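Local coordinates for melanin biosynthesis protein TyrA, putative (Shewanella oneidensis, PDB 2IIZ) that binds heme b and is probably a peroxidase of the dye-decolorizing (DyP) type, at residues 69-74 and 304-309. Residues are numbered along the deposited sequence; the frame is centred on the assembly and turned at random.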
loop_
_atom_site.group_PDB
_atom_site.type_symbol
_atom_site.label_atom_id
_atom_site.label_comp_id
_atom_site.label_asym_id
_atom_site.label_seq_id
_atom_site.Cartn_x
_atom_site.Cartn_y
_atom_site.Cartn_z
ATOM N N ASN A 69 20.134 17.220 10.494
ATOM C CA ASN A 69 20.359 18.584 9.998
ATOM C C ASN A 69 19.309 19.617 10.449
ATOM O O ASN A 69 19.413 20.797 10.123
ATOM C CB ASN A 69 20.458 18.563 8.460
ATOM C CG ASN A 69 21.836 18.151 7.969
ATOM O OD1 ASN A 69 22.721 17.833 8.767
ATOM N ND2 ASN A 69 22.026 18.155 6.651
ATOM N N TYR A 70 18.301 19.170 11.189
ATOM C CA TYR A 70 17.263 20.064 11.701
ATOM C C TYR A 70 17.209 20.117 13.222
ATOM O O TYR A 70 16.539 20.983 13.782
ATOM C CB TYR A 70 15.918 19.595 11.175
ATOM C CG TYR A 70 14.792 20.541 11.441
ATOM C CD1 TYR A 70 14.805 21.827 10.916
ATOM C CD2 TYR A 70 13.705 20.152 12.217
ATOM C CE1 TYR A 70 13.764 22.707 11.158
ATOM C CE2 TYR A 70 12.664 21.019 12.464
ATOM C CZ TYR A 70 12.696 22.295 11.935
ATOM O OH TYR A 70 11.658 23.156 12.179
ATOM N N TRP A 71 17.903 19.196 13.895
ATOM C CA TRP A 71 17.910 19.167 15.361
ATOM C C TRP A 71 18.104 20.567 15.944
ATOM O O TRP A 71 17.358 20.976 16.827
ATOM C CB TRP A 71 19.001 18.233 15.916
ATOM C CG TRP A 71 18.932 18.133 17.412
ATOM C CD1 TRP A 71 19.609 18.899 18.329
ATOM C CD2 TRP A 71 18.129 17.218 18.169
ATOM N NE1 TRP A 71 19.278 18.509 19.600
ATOM C CE2 TRP A 71 18.370 17.478 19.528
ATOM C CE3 TRP A 71 17.227 16.193 17.822
ATOM C CZ2 TRP A 71 17.744 16.758 20.545
ATOM C CZ3 TRP A 71 16.602 15.474 18.843
ATOM C CH2 TRP A 71 16.867 15.763 20.180
ATOM N N ASP A 72 19.102 21.285 15.441
ATOM C CA ASP A 72 19.500 22.576 16.033
ATOM C C ASP A 72 18.581 23.776 15.765
ATOM O O ASP A 72 18.705 24.808 16.413
ATOM C CB ASP A 72 20.934 22.898 15.628
ATOM C CG ASP A 72 21.925 21.958 16.266
ATOM O OD1 ASP A 72 21.614 21.425 17.352
ATOM O OD2 ASP A 72 23.008 21.749 15.689
ATOM N N SER A 73 17.668 23.636 14.816
ATOM C CA SER A 73 16.604 24.610 14.627
ATOM C C SER A 73 15.518 24.387 15.681
ATOM O O SER A 73 14.970 25.339 16.229
ATOM C CB SER A 73 16.019 24.467 13.223
ATOM O OG SER A 73 17.030 24.623 12.238
ATOM N N LEU A 74 15.222 23.117 15.952
ATOM C CA LEU A 74 14.203 22.718 16.926
ATOM C C LEU A 74 14.687 22.671 18.361
ATOM O O LEU A 74 13.954 23.069 19.257
ATOM C CB LEU A 74 13.671 21.321 16.610
ATOM C CG LEU A 74 12.353 21.159 15.861
ATOM C CD1 LEU A 74 11.992 19.676 15.853
ATOM C CD2 LEU A 74 11.226 21.982 16.462
ATOM N N LEU A 304 10.226 9.883 25.153
ATOM C CA LEU A 304 8.980 10.626 25.181
ATOM C C LEU A 304 9.190 11.841 26.065
ATOM O O LEU A 304 8.779 12.955 25.737
ATOM C CB LEU A 304 7.867 9.745 25.744
ATOM C CG LEU A 304 6.447 10.287 25.605
ATOM C CD1 LEU A 304 6.081 10.525 24.145
ATOM C CD2 LEU A 304 5.468 9.329 26.236
ATOM N N ASP A 305 9.847 11.612 27.190
ATOM C CA ASP A 305 10.007 12.642 28.207
ATOM C C ASP A 305 10.782 13.850 27.706
ATOM O O ASP A 305 10.425 14.978 28.021
ATOM C CB ASP A 305 10.646 12.046 29.451
ATOM C CG ASP A 305 9.749 11.019 30.108
ATOM O OD1 ASP A 305 9.693 9.862 29.630
ATOM O OD2 ASP A 305 9.096 11.383 31.101
ATOM N N PHE A 306 11.834 13.626 26.925
ATOM C CA PHE A 306 12.526 14.745 26.293
ATOM C C PHE A 306 11.612 15.592 25.393
ATOM O O PHE A 306 11.601 16.824 25.485
ATOM C CB PHE A 306 13.713 14.294 25.449
ATOM C CG PHE A 306 14.423 15.445 24.816
ATOM C CD1 PHE A 306 15.406 16.132 25.515
ATOM C CD2 PHE A 306 14.094 15.859 23.534
ATOM C CE1 PHE A 306 16.064 17.212 24.946
ATOM C CE2 PHE A 306 14.740 16.926 22.953
ATOM C CZ PHE A 306 15.735 17.610 23.663
ATOM N N LEU A 307 10.858 14.922 24.522
ATOM C CA LEU A 307 9.987 15.612 23.568
ATOM C C LEU A 307 8.894 16.436 24.247
ATOM O O LEU A 307 8.479 17.477 23.721
ATOM C CB LEU A 307 9.336 14.601 22.629
ATOM C CG LEU A 307 10.267 13.933 21.615
ATOM C CD2 LEU A 307 10.711 14.939 20.569
HETATM N N MSE A 308 8.441 15.964 25.409
HETATM C CA MSE A 308 7.302 16.559 26.120
HETATM C C MSE A 308 7.593 17.775 27.018
HETATM O O MSE A 308 6.674 18.485 27.432
HETATM C CB MSE A 308 6.628 15.484 26.964
HETATM C CG MSE A 308 5.835 14.493 26.160
HETATM SE SE MSE A 308 4.916 13.357 27.405
HETATM C CE MSE A 308 3.791 12.561 26.239
ATOM N N GLN A 309 8.853 18.028 27.324
ATOM C CA GLN A 309 9.184 19.135 28.213
ATOM C C GLN A 309 8.960 20.534 27.595
ATOM O O GLN A 309 9.476 21.524 28.115
ATOM C CB GLN A 309 10.629 18.992 28.688
ATOM C CG GLN A 309 11.657 19.305 27.618
ATOM C CD GLN A 309 12.990 18.631 27.861
ATOM O OE1 GLN A 309 13.487 18.598 28.979
ATOM N NE2 GLN A 309 13.573 18.090 26.807
#
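Trp71 and Phe306 form an aromatic pair that joins the two ferredoxin-like halves of the DyP-type peroxidase fold, away from the heme. Trp71 lies on the short helix 71-74, after strand 61-67. Phe306 lies on helix 304-308, after strand 291-301, which neighbours 61-67 in the sheet. The two side chains reach out from opposite directions. Both are extended at the first torsion (chi1 -176° in Trp71), which brings the rings together between the helices. The tight part is small and buried. CH2 of Trp71 lies 3.7 Å from CE2 of Phe306, and CZ2 of Trp71 lies 3.8 Å from CZ of Phe306. The planes are nearly parallel (22°) but offset, so little of one ring covers the other. Tyr75 meets both rings, and Phe175 also packs on Phe306. The indole NE1 is satisfied by Ser78 O. Replacing Trp71 by an alanine is likely to leave a gap beside Phe306 and Ser78 O without its indole donor. The looser, solvent side is at Gln309, which is exposed. NE2 of Gln309 lies 3.0 Å above one face of the Phe306 ring, near its rim. Gln309 NE2 also makes a weak 2.7 Å hydrogen bond to Phe306 O. Its N-H...O angle is only 118°.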